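Local coordinates for protein beta-glucoside phosphorylase BglX (Unidentified, PDB 5VQE) that probably cleaves beta-glucosides with phosphate as a phosphorylase of glycoside hydrolase family 3, and here holds a 2-deoxy-2-fluoroglucose in its pocket, at residues F75-Q80 against K363-P368; L207-N212 against H242-N247; R412-Q417 against H446-V451. All blocks are in the same frame, centred on the assembly; numbering follows the deposited sequence.

Interaction 1 (F75-Q80 against K363-P368); sequences FTQRLQ and KDVVPP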
ATOM      1  N   PHE A  75     -19.570   3.448 -11.960  1.00 19.80           N
ATOM      2  CA  PHE A  75     -18.866   4.726 -11.980  1.00 19.41           C
ATOM      3  C   PHE A  75     -17.955   4.842 -13.198  1.00 19.12           C
ATOM      4  O   PHE A  75     -17.882   5.903 -13.826  1.00 21.60           O
ATOM      5  CB  PHE A  75     -18.064   4.905 -10.695  1.00 20.10           C
ATOM      6  CG  PHE A  75     -18.881   5.353  -9.506  1.00 21.84           C
ATOM      7  CD1 PHE A  75     -20.263   5.396  -9.552  1.00 30.21           C
ATOM      8  CD2 PHE A  75     -18.249   5.736  -8.336  1.00 27.20           C
ATOM      9  CE1 PHE A  75     -20.993   5.809  -8.451  1.00 29.11           C
ATOM     10  CE2 PHE A  75     -18.977   6.151  -7.236  1.00 26.92           C
ATOM     11  CZ  PHE A  75     -20.345   6.186  -7.293  1.00 27.92           C
ATOM     12  N   THR A  76     -17.244   3.766 -13.549  1.00 19.86           N
ATOM     13  CA  THR A  76     -16.356   3.831 -14.705  1.00 19.23           C
ATOM     14  C   THR A  76     -17.131   4.176 -15.971  1.00 22.22           C
ATOM     15  O   THR A  76     -16.690   5.008 -16.773  1.00 17.33           O
ATOM     16  CB  THR A  76     -15.617   2.507 -14.884  1.00 18.39           C
ATOM     17  OG1 THR A  76     -14.732   2.302 -13.779  1.00 14.78           O
ATOM     18  CG2 THR A  76     -14.807   2.504 -16.189  1.00 19.89           C
ATOM     19  N   GLN A  77     -18.281   3.531 -16.176  1.00 20.08           N
ATOM     20  CA  GLN A  77     -19.083   3.811 -17.361  1.00 19.50           C
ATOM     21  C   GLN A  77     -19.529   5.263 -17.380  1.00 19.66           C
ATOM     22  O   GLN A  77     -19.376   5.967 -18.387  1.00 23.31           O
ATOM     23  CB  GLN A  77     -20.295   2.875 -17.397  1.00 24.12           C
ATOM     24  CG  GLN A  77     -19.946   1.437 -17.736  1.00 22.64           C
ATOM     25  CD  GLN A  77     -21.133   0.502 -17.577  1.00 33.88           C
ATOM     26  OE1 GLN A  77     -21.650   0.323 -16.474  1.00 33.55           O
ATOM     27  NE2 GLN A  77     -21.574  -0.091 -18.681  1.00 29.80           N
ATOM     28  N   ARG A  78     -20.076   5.733 -16.264  1.00 18.34           N
ATOM     29  CA  ARG A  78     -20.561   7.103 -16.198  1.00 21.73           C
ATOM     30  C   ARG A  78     -19.427   8.098 -16.402  1.00 26.06           C
ATOM     31  O   ARG A  78     -19.548   9.047 -17.186  1.00 21.46           O
ATOM     32  CB  ARG A  78     -21.240   7.329 -14.858  1.00 22.65           C
ATOM     33  CG  ARG A  78     -22.479   6.467 -14.660  1.00 24.69           C
ATOM     34  CD  ARG A  78     -22.967   6.587 -13.243  1.00 25.97           C
ATOM     35  NE  ARG A  78     -23.189   7.977 -12.868  1.00 30.12           N
ATOM     36  CZ  ARG A  78     -23.575   8.370 -11.661  1.00 33.30           C
ATOM     37  NH1 ARG A  78     -23.782   7.477 -10.698  1.00 31.97           N
ATOM     38  NH2 ARG A  78     -23.754   9.661 -11.418  1.00 32.08           N
ATOM     39  N   LEU A  79     -18.309   7.888 -15.710  1.00 23.09           N
ATOM     40  CA  LEU A  79     -17.200   8.831 -15.800  1.00 22.61           C
ATOM     41  C   LEU A  79     -16.623   8.871 -17.204  1.00 21.45           C
ATOM     42  O   LEU A  79     -16.439   9.949 -17.781  1.00 25.15           O
ATOM     43  CB  LEU A  79     -16.121   8.461 -14.788  1.00 23.15           C
ATOM     44  CG  LEU A  79     -16.464   8.785 -13.343  1.00 23.20           C
ATOM     45  CD1 LEU A  79     -15.477   8.088 -12.420  1.00 24.98           C
ATOM     46  CD2 LEU A  79     -16.460  10.286 -13.114  1.00 23.71           C
ATOM     47  N   GLN A  80     -16.322   7.704 -17.774  1.00 19.70           N
ATOM     48  CA  GLN A  80     -15.643   7.682 -19.061  1.00 24.08           C
ATOM     49  C   GLN A  80     -16.518   8.259 -20.165  1.00 26.18           C
ATOM     50  O   GLN A  80     -16.034   9.022 -21.009  1.00 30.93           O
ATOM     51  CB  GLN A  80     -15.216   6.260 -19.407  1.00 21.62           C
ATOM     52  CG  GLN A  80     -14.127   5.684 -18.496  1.00 20.62           C
ATOM     53  CD  GLN A  80     -12.751   6.284 -18.746  1.00 17.70           C
ATOM     54  OE1 GLN A  80     -12.621   7.417 -19.202  1.00 18.01           O
ATOM     55  NE2 GLN A  80     -11.713   5.519 -18.435  1.00 15.39           N
ATOM     56  N   LYS A 363     -14.114   0.589 -27.727  1.00 57.00           N
ATOM     57  CA  LYS A 363     -15.525   0.809 -28.032  1.00 53.47           C
ATOM     58  C   LYS A 363     -16.387   0.717 -26.778  1.00 53.54           C
ATOM     59  O   LYS A 363     -17.276   1.549 -26.570  1.00 46.97           O
ATOM     60  CB  LYS A 363     -16.003  -0.204 -29.075  1.00 42.10           C
ATOM     61  N   ASP A 364     -16.147  -0.289 -25.943  1.00 46.26           N
ATOM     62  CA  ASP A 364     -16.785  -0.393 -24.643  1.00 38.79           C
ATOM     63  C   ASP A 364     -15.847   0.163 -23.581  1.00 42.24           C
ATOM     64  O   ASP A 364     -14.624   0.073 -23.698  1.00 40.73           O
ATOM     65  CB  ASP A 364     -17.147  -1.843 -24.317  1.00 42.81           C
ATOM     66  N   VAL A 365     -16.440   0.742 -22.538  1.00 33.93           N
ATOM     67  CA  VAL A 365     -15.682   1.440 -21.507  1.00 33.86           C
ATOM     68  C   VAL A 365     -15.370   0.542 -20.313  1.00 37.91           C
ATOM     69  O   VAL A 365     -14.517   0.898 -19.483  1.00 31.51           O
ATOM     70  CB  VAL A 365     -16.447   2.715 -21.087  1.00 36.50           C
ATOM     71  CG1 VAL A 365     -16.339   2.998 -19.605  1.00 36.64           C
ATOM     72  CG2 VAL A 365     -15.952   3.903 -21.907  1.00 34.05           C
ATOM     73  N   VAL A 366     -16.024  -0.609 -20.207  1.00 33.12           N
ATOM     74  CA  VAL A 366     -15.666  -1.638 -19.233  1.00 30.75           C
ATOM     75  C   VAL A 366     -15.698  -2.987 -19.930  1.00 32.55           C
ATOM     76  O   VAL A 366     -16.280  -3.129 -21.016  1.00 29.00           O
ATOM     77  CB  VAL A 366     -16.621  -1.645 -18.023  1.00 30.38           C
ATOM     78  CG1 VAL A 366     -16.416  -0.402 -17.168  1.00 28.18           C
ATOM     79  CG2 VAL A 366     -18.078  -1.753 -18.486  1.00 30.71           C
ATOM     80  N   PRO A 367     -15.073  -3.999 -19.338  1.00 29.22           N
ATOM     81  CA  PRO A 367     -15.132  -5.340 -19.929  1.00 27.66           C
ATOM     82  C   PRO A 367     -16.540  -5.895 -19.824  1.00 25.62           C
ATOM     83  O   PRO A 367     -17.375  -5.337 -19.099  1.00 24.87           O
ATOM     84  CB  PRO A 367     -14.141  -6.157 -19.079  1.00 29.68           C
ATOM     85  CG  PRO A 367     -13.418  -5.152 -18.207  1.00 28.34           C
ATOM     86  CD  PRO A 367     -14.336  -3.995 -18.064  1.00 28.49           C
ATOM     87  N   PRO A 368     -16.842  -6.985 -20.529  1.00 30.47           N
ATOM     88  CA  PRO A 368     -18.166  -7.605 -20.395  1.00 28.53           C
ATOM     89  C   PRO A 368     -18.486  -7.938 -18.944  1.00 29.39           C
ATOM     90  O   PRO A 368     -17.592  -8.161 -18.125  1.00 28.24           O
ATOM     91  CB  PRO A 368     -18.054  -8.874 -21.248  1.00 31.10           C
ATOM     92  CG  PRO A 368     -16.961  -8.593 -22.221  1.00 32.86           C
ATOM     93  CD  PRO A 368     -16.001  -7.664 -21.528  1.00 30.05           C
TER
HETATM   94  O   HOH W   1     -12.406   2.698 -19.215  1.00 24.26           O
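Val-365 and Val-366 lie against Thr-76, Gln-77 and Gln-80 on helix 69-82, packing the loop that follows helix 340-356 onto an outer helix of the family 3 TIM-barrel-type domain. The contact is at the surface and is chiefly apolar. Both methyls of Val-365 reach Gln-80 CB, its CG1 at 3.5 Å, and CG1 also rests on the backbone of Thr-76 and Gln-77, so this side chain sits across the last turn of the segment 75-80. Val-366 takes the neighbouring ground. Its CG1 presses on Thr-76 CG2 at 3.5 Å, tighter than usual carbon contact, while its CG2 meets Gln-77 CG at 3.8 Å, the two side chains crossing at about a right angle. Thr-76 turns its methyl to the loop because CG2 stands opposite the backbone N (chi1 -66° for OG1); the hydroxyl is left for Tyr-64 OH on strand 61-64, for Val-139 O, and for Met-72 O one turn back in its own helix. The polar link is indirect. The bend at chi2 (-73°) turns the Gln-80 amide to where Leu-87 N, beside strand 88-91, bonds its OE1. A water joins the other end of that amide to the loop: it accepts a weak bond from Gln-80 NE2 at 3.0 Å and donates to Val-365 O at 2.8 Å.

Interaction 2 (L207-N212 against H242-N247); sequences LMSSVN and HIRQPN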
ATOM      1  N   LEU A 207       1.706  13.016   8.223  1.00 22.54           N
ATOM      2  CA  LEU A 207       1.672  13.951   9.344  1.00 26.46           C
ATOM      3  C   LEU A 207       2.812  14.960   9.335  1.00 27.55           C
ATOM      4  O   LEU A 207       2.836  15.853  10.192  1.00 24.33           O
ATOM      5  CB  LEU A 207       1.705  13.178  10.668  1.00 27.71           C
ATOM      6  CG  LEU A 207       0.491  12.282  10.926  1.00 34.66           C
ATOM      7  CD1 LEU A 207       0.706  11.443  12.166  1.00 37.34           C
ATOM      8  CD2 LEU A 207      -0.787  13.109  11.062  1.00 36.85           C
ATOM      9  N   MET A 208       3.750  14.849   8.398  1.00 23.31           N
ATOM     10  CA  MET A 208       4.925  15.714   8.344  1.00 23.79           C
ATOM     11  C   MET A 208       5.706  15.315   7.097  1.00 21.27           C
ATOM     12  O   MET A 208       5.357  14.343   6.424  1.00 20.31           O
ATOM     13  CB  MET A 208       5.768  15.560   9.603  1.00 26.02           C
ATOM     14  CG  MET A 208       6.063  14.101   9.936  1.00 30.68           C
ATOM     15  SD  MET A 208       7.375  13.920  11.145  1.00 32.26           S
ATOM     16  CE  MET A 208       8.757  14.427  10.123  1.00 35.58           C
ATOM     17  N   SER A 209       6.751  16.080   6.776  1.00 19.02           N
ATOM     18  CA  SER A 209       7.676  15.670   5.720  1.00 19.88           C
ATOM     19  C   SER A 209       8.766  14.809   6.355  1.00 24.84           C
ATOM     20  O   SER A 209       9.718  15.323   6.950  1.00 17.19           O
ATOM     21  CB  SER A 209       8.262  16.875   4.994  1.00 24.22           C
ATOM     22  OG  SER A 209       9.164  16.441   3.987  1.00 22.40           O
ATOM     23  N   SER A 210       8.627  13.490   6.231  1.00 19.83           N
ATOM     24  CA  SER A 210       9.594  12.579   6.819  1.00 18.38           C
ATOM     25  C   SER A 210      10.881  12.584   5.991  1.00 18.81           C
ATOM     26  O   SER A 210      10.933  13.104   4.872  1.00 15.12           O
ATOM     27  CB  SER A 210       8.994  11.178   6.943  1.00 19.73           C
ATOM     28  OG  SER A 210       8.686  10.618   5.683  1.00 17.76           O
ATOM     29  N   VAL A 211      11.945  12.026   6.565  1.00 16.17           N
ATOM     30  CA  VAL A 211      13.298  12.261   6.066  1.00 15.69           C
ATOM     31  C   VAL A 211      14.027  10.935   5.908  1.00 16.85           C
ATOM     32  O   VAL A 211      14.194  10.187   6.881  1.00 20.23           O
ATOM     33  CB  VAL A 211      14.088  13.202   6.992  1.00 18.35           C
ATOM     34  CG1 VAL A 211      15.449  13.535   6.397  1.00 15.93           C
ATOM     35  CG2 VAL A 211      13.304  14.475   7.227  1.00 21.32           C
ATOM     36  N   ASN A 212      14.467  10.652   4.682  1.00 15.82           N
ATOM     37  CA  ASN A 212      15.408   9.573   4.384  1.00 14.10           C
ATOM     38  C   ASN A 212      16.807  10.169   4.530  1.00 15.10           C
ATOM     39  O   ASN A 212      17.265  10.927   3.673  1.00 14.99           O
ATOM     40  CB  ASN A 212      15.137   9.029   2.982  1.00 12.04           C
ATOM     41  CG  ASN A 212      16.010   7.849   2.615  1.00 13.03           C
ATOM     42  OD1 ASN A 212      17.196   7.808   2.936  1.00 16.18           O
ATOM     43  ND2 ASN A 212      15.422   6.878   1.919  1.00 14.68           N
ATOM     44  N   HIS A 242       6.140  12.628  -0.146  1.00  9.07           N
ATOM     45  CA  HIS A 242       6.465  13.821   0.629  1.00  9.89           C
ATOM     46  C   HIS A 242       7.590  13.534   1.613  1.00 12.26           C
ATOM     47  O   HIS A 242       7.518  13.818   2.808  1.00 16.73           O
ATOM     48  CB  HIS A 242       5.210  14.323   1.324  1.00 11.97           C
ATOM     49  CG  HIS A 242       4.004  14.297   0.441  1.00 10.25           C
ATOM     50  ND1 HIS A 242       4.005  14.831  -0.829  1.00 11.21           N
ATOM     51  CD2 HIS A 242       2.768  13.776   0.633  1.00 13.28           C
ATOM     52  CE1 HIS A 242       2.816  14.648  -1.380  1.00 13.20           C
ATOM     53  NE2 HIS A 242       2.049  14.007  -0.515  1.00 13.38           N
ATOM     54  N   ILE A 243       8.644  12.937   1.067  1.00 10.01           N
ATOM     55  CA  ILE A 243       9.801  12.465   1.814  1.00 12.03           C
ATOM     56  C   ILE A 243      11.022  13.200   1.282  1.00 11.98           C
ATOM     57  O   ILE A 243      11.216  13.284   0.066  1.00 10.85           O
ATOM     58  CB  ILE A 243       9.980  10.940   1.667  1.00 13.53           C
ATOM     59  CG1 ILE A 243       8.735  10.186   2.159  1.00 14.47           C
ATOM     60  CG2 ILE A 243      11.219  10.478   2.397  1.00 13.44           C
ATOM     61  CD1 ILE A 243       8.693   8.728   1.752  1.00 15.71           C
ATOM     62  N   ARG A 244      11.845  13.715   2.184  1.00 11.30           N
ATOM     63  CA  ARG A 244      13.094  14.363   1.797  1.00 13.90           C
ATOM     64  C   ARG A 244      14.247  13.365   1.800  1.00 14.07           C
ATOM     65  O   ARG A 244      14.238  12.381   2.546  1.00 15.90           O
ATOM     66  CB  ARG A 244      13.420  15.519   2.745  1.00 14.62           C
ATOM     67  CG  ARG A 244      12.597  16.759   2.479  1.00 18.24           C
ATOM     68  CD  ARG A 244      12.739  17.782   3.587  1.00 23.08           C
ATOM     69  NE  ARG A 244      11.973  17.409   4.765  1.00 26.17           N
ATOM     70  CZ  ARG A 244      11.982  18.091   5.906  1.00 33.69           C
ATOM     71  NH1 ARG A 244      12.723  19.188   6.025  1.00 38.46           N
ATOM     72  NH2 ARG A 244      11.249  17.678   6.931  1.00 29.93           N
ATOM     73  N   GLN A 245      15.238  13.628   0.943  1.00 13.16           N
ATOM     74  CA  GLN A 245      16.529  12.933   0.973  1.00 14.10           C
ATOM     75  C   GLN A 245      17.582  14.029   0.894  1.00 12.85           C
ATOM     76  O   GLN A 245      18.108  14.338  -0.185  1.00 13.35           O
ATOM     77  CB  GLN A 245      16.675  11.920  -0.162  1.00 13.45           C
ATOM     78  CG  GLN A 245      17.363  10.621   0.245  1.00 13.94           C
ATOM     79  CD  GLN A 245      18.697  10.835   0.965  1.00 16.62           C
ATOM     80  OE1 GLN A 245      19.317  11.894   0.844  1.00 17.13           O
ATOM     81  NE2 GLN A 245      19.149   9.814   1.703  1.00 14.24           N
ATOM     82  N   PRO A 246      17.873  14.681   2.018  1.00 12.92           N
ATOM     83  CA  PRO A 246      18.751  15.862   1.958  1.00 14.61           C
ATOM     84  C   PRO A 246      20.130  15.564   1.404  1.00 12.85           C
ATOM     85  O   PRO A 246      20.700  16.399   0.690  1.00 14.55           O
ATOM     86  CB  PRO A 246      18.805  16.332   3.420  1.00 15.44           C
ATOM     87  CG  PRO A 246      18.285  15.201   4.234  1.00 22.38           C
ATOM     88  CD  PRO A 246      17.335  14.456   3.366  1.00 16.74           C
ATOM     89  N   ASN A 247      20.682  14.386   1.694  1.00 14.91           N
ATOM     90  CA  ASN A 247      22.059  14.102   1.292  1.00 15.30           C
ATOM     91  C   ASN A 247      22.155  13.839  -0.202  1.00 15.25           C
ATOM     92  O   ASN A 247      23.133  14.235  -0.848  1.00 16.85           O
ATOM     93  CB  ASN A 247      22.599  12.922   2.100  1.00 13.61           C
ATOM     94  CG  ASN A 247      22.813  13.278   3.559  1.00 18.19           C
ATOM     95  OD1 ASN A 247      23.284  14.367   3.872  1.00 20.00           O
ATOM     96  ND2 ASN A 247      22.446  12.376   4.459  1.00 17.69           N
TER
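Arg-244 folds its guanidinium back over segment 207-212, and NH2 gives Ser-209 O a nearly straight bond of 2.8 Å (172° at the hydrogen) with the oxygen in the guanidinium plane. The bend at chi3 (-76°) brings the group there, and Val-211 CG2 lies over one of its faces. Two backbone bonds run beside it: Arg-244 N bonds Ser-210 O at 2.9 Å, and Asn-212 N bonds Arg-244 O at 2.8 Å, a short parallel ladder with Val-211 opposite Arg-244. Val-211 CG1 also packs on Pro-246 CD at 3.7 Å; these two and Arg-244 are partly exposed, whereas Ser-210, Ile-243 and Asn-212 are buried. The Ser-209 hydroxyl is held more loosely: OG receives a weak, bent bond from Arg-244 NE and gives a weak one to His-242 O at 3.3 Å. An alanine in place of Arg-244 would probably leave Ser-209 O without this donor and uncover the methyl of Val-211 on which the guanidinium lies. At the far end Gln-245 NE2 reaches Asn-212 OD1 at 3.1 Å from above the carbonyl plane, the two amides 51° apart. Gln-245 precedes helix 246-252 as its N-cap, its OE1 bonding Val-248 N, while NE2 also bonds Leu-214 O. The His-242 ring leads away to Ser-265 OG and Ala-289 O; its side chain is about 6 Å from the bound sugar. The two strands belong to one beta-alpha-beta unit of the barrel domain: helix 216-232 connects strand 210-211 to strand 237-244, and its Trp-219 touches both Asn-212 and Gln-245.

Interaction 3 (R412-Q417 against H446-V451); sequences RIILVQ and HWFEEV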
ATOM      1  N   ARG A 412      -8.492 -25.252  28.777  1.00 20.06           N
ATOM      2  CA  ARG A 412      -9.121 -23.952  28.983  1.00 17.87           C
ATOM      3  C   ARG A 412      -8.200 -22.840  28.486  1.00 15.56           C
ATOM      4  O   ARG A 412      -7.058 -22.719  28.938  1.00 18.29           O
ATOM      5  CB  ARG A 412      -9.478 -23.759  30.455  1.00 18.98           C
ATOM      6  CG  ARG A 412     -10.485 -24.784  30.966  1.00 18.54           C
ATOM      7  CD  ARG A 412     -10.927 -24.474  32.389  1.00 19.90           C
ATOM      8  NE  ARG A 412     -11.650 -23.207  32.454  1.00 18.39           N
ATOM      9  CZ  ARG A 412     -12.958 -23.068  32.263  1.00 21.63           C
ATOM     10  NH1 ARG A 412     -13.720 -24.124  32.000  1.00 21.62           N
ATOM     11  NH2 ARG A 412     -13.502 -21.862  32.332  1.00 21.63           N
ATOM     12  N   ILE A 413      -8.708 -22.030  27.564  1.00 14.85           N
ATOM     13  CA  ILE A 413      -7.935 -20.988  26.903  1.00 17.00           C
ATOM     14  C   ILE A 413      -8.607 -19.648  27.166  1.00 18.03           C
ATOM     15  O   ILE A 413      -9.832 -19.526  27.059  1.00 17.22           O
ATOM     16  CB  ILE A 413      -7.816 -21.244  25.384  1.00 18.42           C
ATOM     17  CG1 ILE A 413      -6.952 -22.476  25.118  1.00 20.33           C
ATOM     18  CG2 ILE A 413      -7.236 -20.017  24.672  1.00 16.85           C
ATOM     19  CD1 ILE A 413      -6.916 -22.893  23.661  1.00 18.95           C
ATOM     20  N   ILE A 414      -7.804 -18.646  27.500  1.00 13.39           N
ATOM     21  CA  ILE A 414      -8.252 -17.261  27.522  1.00 15.96           C
ATOM     22  C   ILE A 414      -7.691 -16.593  26.281  1.00 14.68           C
ATOM     23  O   ILE A 414      -6.471 -16.582  26.074  1.00 15.50           O
ATOM     24  CB  ILE A 414      -7.804 -16.526  28.797  1.00 20.15           C
ATOM     25  CG1 ILE A 414      -8.562 -17.055  30.018  1.00 21.09           C
ATOM     26  CG2 ILE A 414      -8.057 -15.030  28.657  1.00 15.54           C
ATOM     27  CD1 ILE A 414      -8.075 -16.458  31.355  1.00 24.17           C
ATOM     28  N   LEU A 415      -8.575 -16.032  25.461  1.00 15.69           N
ATOM     29  CA  LEU A 415      -8.198 -15.393  24.208  1.00 16.51           C
ATOM     30  C   LEU A 415      -8.209 -13.886  24.417  1.00 16.99           C
ATOM     31  O   LEU A 415      -9.223 -13.323  24.839  1.00 16.63           O
ATOM     32  CB  LEU A 415      -9.152 -15.785  23.081  1.00 14.46           C
ATOM     33  CG  LEU A 415      -8.849 -15.256  21.672  1.00 15.35           C
ATOM     34  CD1 LEU A 415      -7.468 -15.685  21.216  1.00 18.36           C
ATOM     35  CD2 LEU A 415      -9.913 -15.741  20.686  1.00 19.35           C
ATOM     36  N   VAL A 416      -7.081 -13.247  24.124  1.00 16.97           N
ATOM     37  CA  VAL A 416      -6.866 -11.835  24.414  1.00 15.89           C
ATOM     38  C   VAL A 416      -6.693 -11.133  23.081  1.00 13.99           C
ATOM     39  O   VAL A 416      -5.682 -11.328  22.392  1.00 14.14           O
ATOM     40  CB  VAL A 416      -5.648 -11.605  25.316  1.00 16.43           C
ATOM     41  CG1 VAL A 416      -5.535 -10.136  25.680  1.00 18.95           C
ATOM     42  CG2 VAL A 416      -5.740 -12.457  26.557  1.00 17.66           C
ATOM     43  N   GLN A 417      -7.680 -10.332  22.706  1.00 15.64           N
ATOM     44  CA  GLN A 417      -7.576  -9.531  21.504  1.00 15.20           C
ATOM     45  C   GLN A 417      -6.823  -8.249  21.810  1.00 14.84           C
ATOM     46  O   GLN A 417      -7.042  -7.621  22.847  1.00 15.51           O
ATOM     47  CB  GLN A 417      -8.959  -9.203  20.958  1.00 12.62           C
ATOM     48  CG  GLN A 417      -8.932  -8.268  19.761  1.00 17.16           C
ATOM     49  CD  GLN A 417     -10.310  -7.898  19.301  1.00 16.42           C
ATOM     50  OE1 GLN A 417     -10.883  -8.547  18.426  1.00 19.14           O
ATOM     51  NE2 GLN A 417     -10.869  -6.859  19.903  1.00 20.51           N
ATOM     52  N   HIS A 446     -12.624 -18.614  26.424  1.00 16.99           N
ATOM     53  CA  HIS A 446     -13.287 -17.391  26.846  1.00 14.30           C
ATOM     54  C   HIS A 446     -12.447 -16.186  26.446  1.00 17.74           C
ATOM     55  O   HIS A 446     -11.216 -16.258  26.391  1.00 16.67           O
ATOM     56  CB  HIS A 446     -13.502 -17.344  28.363  1.00 18.52           C
ATOM     57  CG  HIS A 446     -14.477 -18.353  28.876  1.00 18.47           C
ATOM     58  ND1 HIS A 446     -14.123 -19.656  29.151  1.00 22.72           N
ATOM     59  CD2 HIS A 446     -15.793 -18.249  29.174  1.00 22.49           C
ATOM     60  CE1 HIS A 446     -15.182 -20.312  29.595  1.00 21.18           C
ATOM     61  NE2 HIS A 446     -16.207 -19.480  29.617  1.00 23.88           N
ATOM     62  N   TRP A 447     -13.124 -15.081  26.163  1.00 16.43           N
ATOM     63  CA  TRP A 447     -12.430 -13.816  25.975  1.00 19.71           C
ATOM     64  C   TRP A 447     -11.884 -13.321  27.313  1.00 19.92           C
ATOM     65  O   TRP A 447     -12.455 -13.585  28.373  1.00 19.49           O
ATOM     66  CB  TRP A 447     -13.363 -12.750  25.413  1.00 19.66           C
ATOM     67  CG  TRP A 447     -14.015 -13.017  24.075  1.00 19.49           C
ATOM     68  CD1 TRP A 447     -15.338 -13.278  23.853  1.00 24.24           C
ATOM     69  CD2 TRP A 447     -13.395 -12.979  22.782  1.00 18.13           C
ATOM     70  NE1 TRP A 447     -15.574 -13.423  22.506  1.00 24.47           N
ATOM     71  CE2 TRP A 447     -14.399 -13.244  21.828  1.00 21.97           C
ATOM     72  CE3 TRP A 447     -12.088 -12.762  22.340  1.00 20.43           C
ATOM     73  CZ2 TRP A 447     -14.138 -13.299  20.463  1.00 23.82           C
ATOM     74  CZ3 TRP A 447     -11.831 -12.817  20.980  1.00 22.74           C
ATOM     75  CH2 TRP A 447     -12.850 -13.084  20.060  1.00 22.57           C
ATOM     76  N   PHE A 448     -10.786 -12.563  27.246  1.00 16.74           N
ATOM     77  CA  PHE A 448     -10.210 -11.959  28.446  1.00 19.14           C
ATOM     78  C   PHE A 448     -11.258 -11.217  29.256  1.00 21.31           C
ATOM     79  O   PHE A 448     -11.243 -11.245  30.492  1.00 18.83           O
ATOM     80  CB  PHE A 448      -9.097 -10.993  28.052  1.00 18.08           C
ATOM     81  CG  PHE A 448      -8.386 -10.367  29.222  1.00 19.19           C
ATOM     82  CD1 PHE A 448      -8.703  -9.084  29.639  1.00 20.76           C
ATOM     83  CD2 PHE A 448      -7.403 -11.060  29.899  1.00 18.48           C
ATOM     84  CE1 PHE A 448      -8.045  -8.503  30.715  1.00 23.49           C
ATOM     85  CE2 PHE A 448      -6.749 -10.493  30.976  1.00 20.15           C
ATOM     86  CZ  PHE A 448      -7.069  -9.209  31.381  1.00 19.57           C
ATOM     87  N   GLU A 449     -12.162 -10.522  28.569  1.00 17.01           N
ATOM     88  CA  GLU A 449     -13.139  -9.674  29.227  1.00 19.63           C
ATOM     89  C   GLU A 449     -14.181 -10.472  30.005  1.00 20.78           C
ATOM     90  O   GLU A 449     -14.864  -9.895  30.857  1.00 25.90           O
ATOM     91  CB  GLU A 449     -13.818  -8.784  28.179  1.00 25.56           C
ATOM     92  CG  GLU A 449     -12.895  -7.712  27.546  1.00 25.46           C
ATOM     93  CD  GLU A 449     -11.809  -8.277  26.621  1.00 27.81           C
ATOM     94  OE1 GLU A 449     -12.040  -9.309  25.950  1.00 16.59           O
ATOM     95  OE2 GLU A 449     -10.711  -7.677  26.568  1.00 29.55           O
ATOM     96  N   GLU A 450     -14.291 -11.781  29.764  1.00 18.88           N
ATOM     97  CA  GLU A 450     -15.353 -12.598  30.337  1.00 20.49           C
ATOM     98  C   GLU A 450     -14.993 -13.248  31.662  1.00 20.96           C
ATOM     99  O   GLU A 450     -15.886 -13.789  32.321  1.00 23.10           O
ATOM    100  CB  GLU A 450     -15.743 -13.723  29.372  1.00 23.63           C
ATOM    101  CG  GLU A 450     -16.317 -13.274  28.064  1.00 26.59           C
ATOM    102  CD  GLU A 450     -16.781 -14.446  27.220  1.00 29.05           C
ATOM    103  OE1 GLU A 450     -15.960 -15.345  26.921  1.00 20.80           O
ATOM    104  OE2 GLU A 450     -17.978 -14.470  26.867  1.00 38.36           O
ATOM    105  N   VAL A 451     -13.722 -13.268  32.047  1.00 19.85           N
ATOM    106  CA  VAL A 451     -13.305 -14.081  33.189  1.00 18.87           C
ATOM    107  C   VAL A 451     -12.553 -13.199  34.171  1.00 17.25           C
ATOM    108  O   VAL A 451     -12.093 -12.100  33.819  1.00 17.20           O
ATOM    109  CB  VAL A 451     -12.437 -15.282  32.749  1.00 24.00           C
ATOM    110  CG1 VAL A 451     -13.264 -16.241  31.908  1.00 24.57           C
ATOM    111  CG2 VAL A 451     -11.208 -14.804  31.996  1.00 20.62           C
TER
HETATM  112  O   HOH W   2     -11.552 -20.781  29.014  1.00 20.24           O
HETATM  113  O   HOH W   3      -9.895 -10.076  24.385  1.00 21.73           O
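Ile-414 and Val-451 meet tip to tip, CD1 to CG2 at 3.6 Å, and the other branch of Ile-414, CG2, comes to the edge of the Phe-448 ring. Val-416 runs alongside Phe-448, pointing the same way. On the reverse of the sheet Leu-415 lies beside Trp-447, its CD2 touching CZ3 at 3.5 Å; with CG swung opposite the backbone N (chi1 -177°), the leucine reaches the indole, which also stacks on Tyr-427 and has Lys-435 in a cation-pi contact. Between these layers runs the parallel pairing of a beta-alpha-beta crossover, in which helix 429-441 links strand 412-419, second from the edge, to outermost strand 444-447. His-446 N bonds Ile-413 O, Leu-415 N bonds His-446 O at 2.8 Å, and Phe-448 N bonds Leu-415 O at 3.0 Å as the chain leaves the strand for a 3-10 turn. Glu-450 OE1 accepts from Trp-447 N at 2.9 Å and pins that turn. Farther out, one water bridges Ile-413 O and His-446 ND1, and another joins Gln-417 N to Glu-449 OE1. Arg-412 NH2 approaches His-446 CE1 at 3.6 Å, with the planes 32° apart, while its NE is bonded to Asp-466 O.

From the N terminus, the chain first lays down segment 75-80 on helix 69-82, whose partner 363-368 comes 283 residues after its end and closes the long loop of interaction 1 after helix 340-356. Interaction 2 opens and closes within that span, a local loop between neighbouring strands of the barrel domain on the way to helix 246-252. Interaction 3 follows in series: 412-417 and 446-451 close another short loop, on the edge of the six-stranded mixed sheet nearer the C terminus. None of the loops cross, and the contacts do not touch; the nearest atoms of interactions 1 and 2 are about 22 Å apart, those of 2 and 3 about 23 Å.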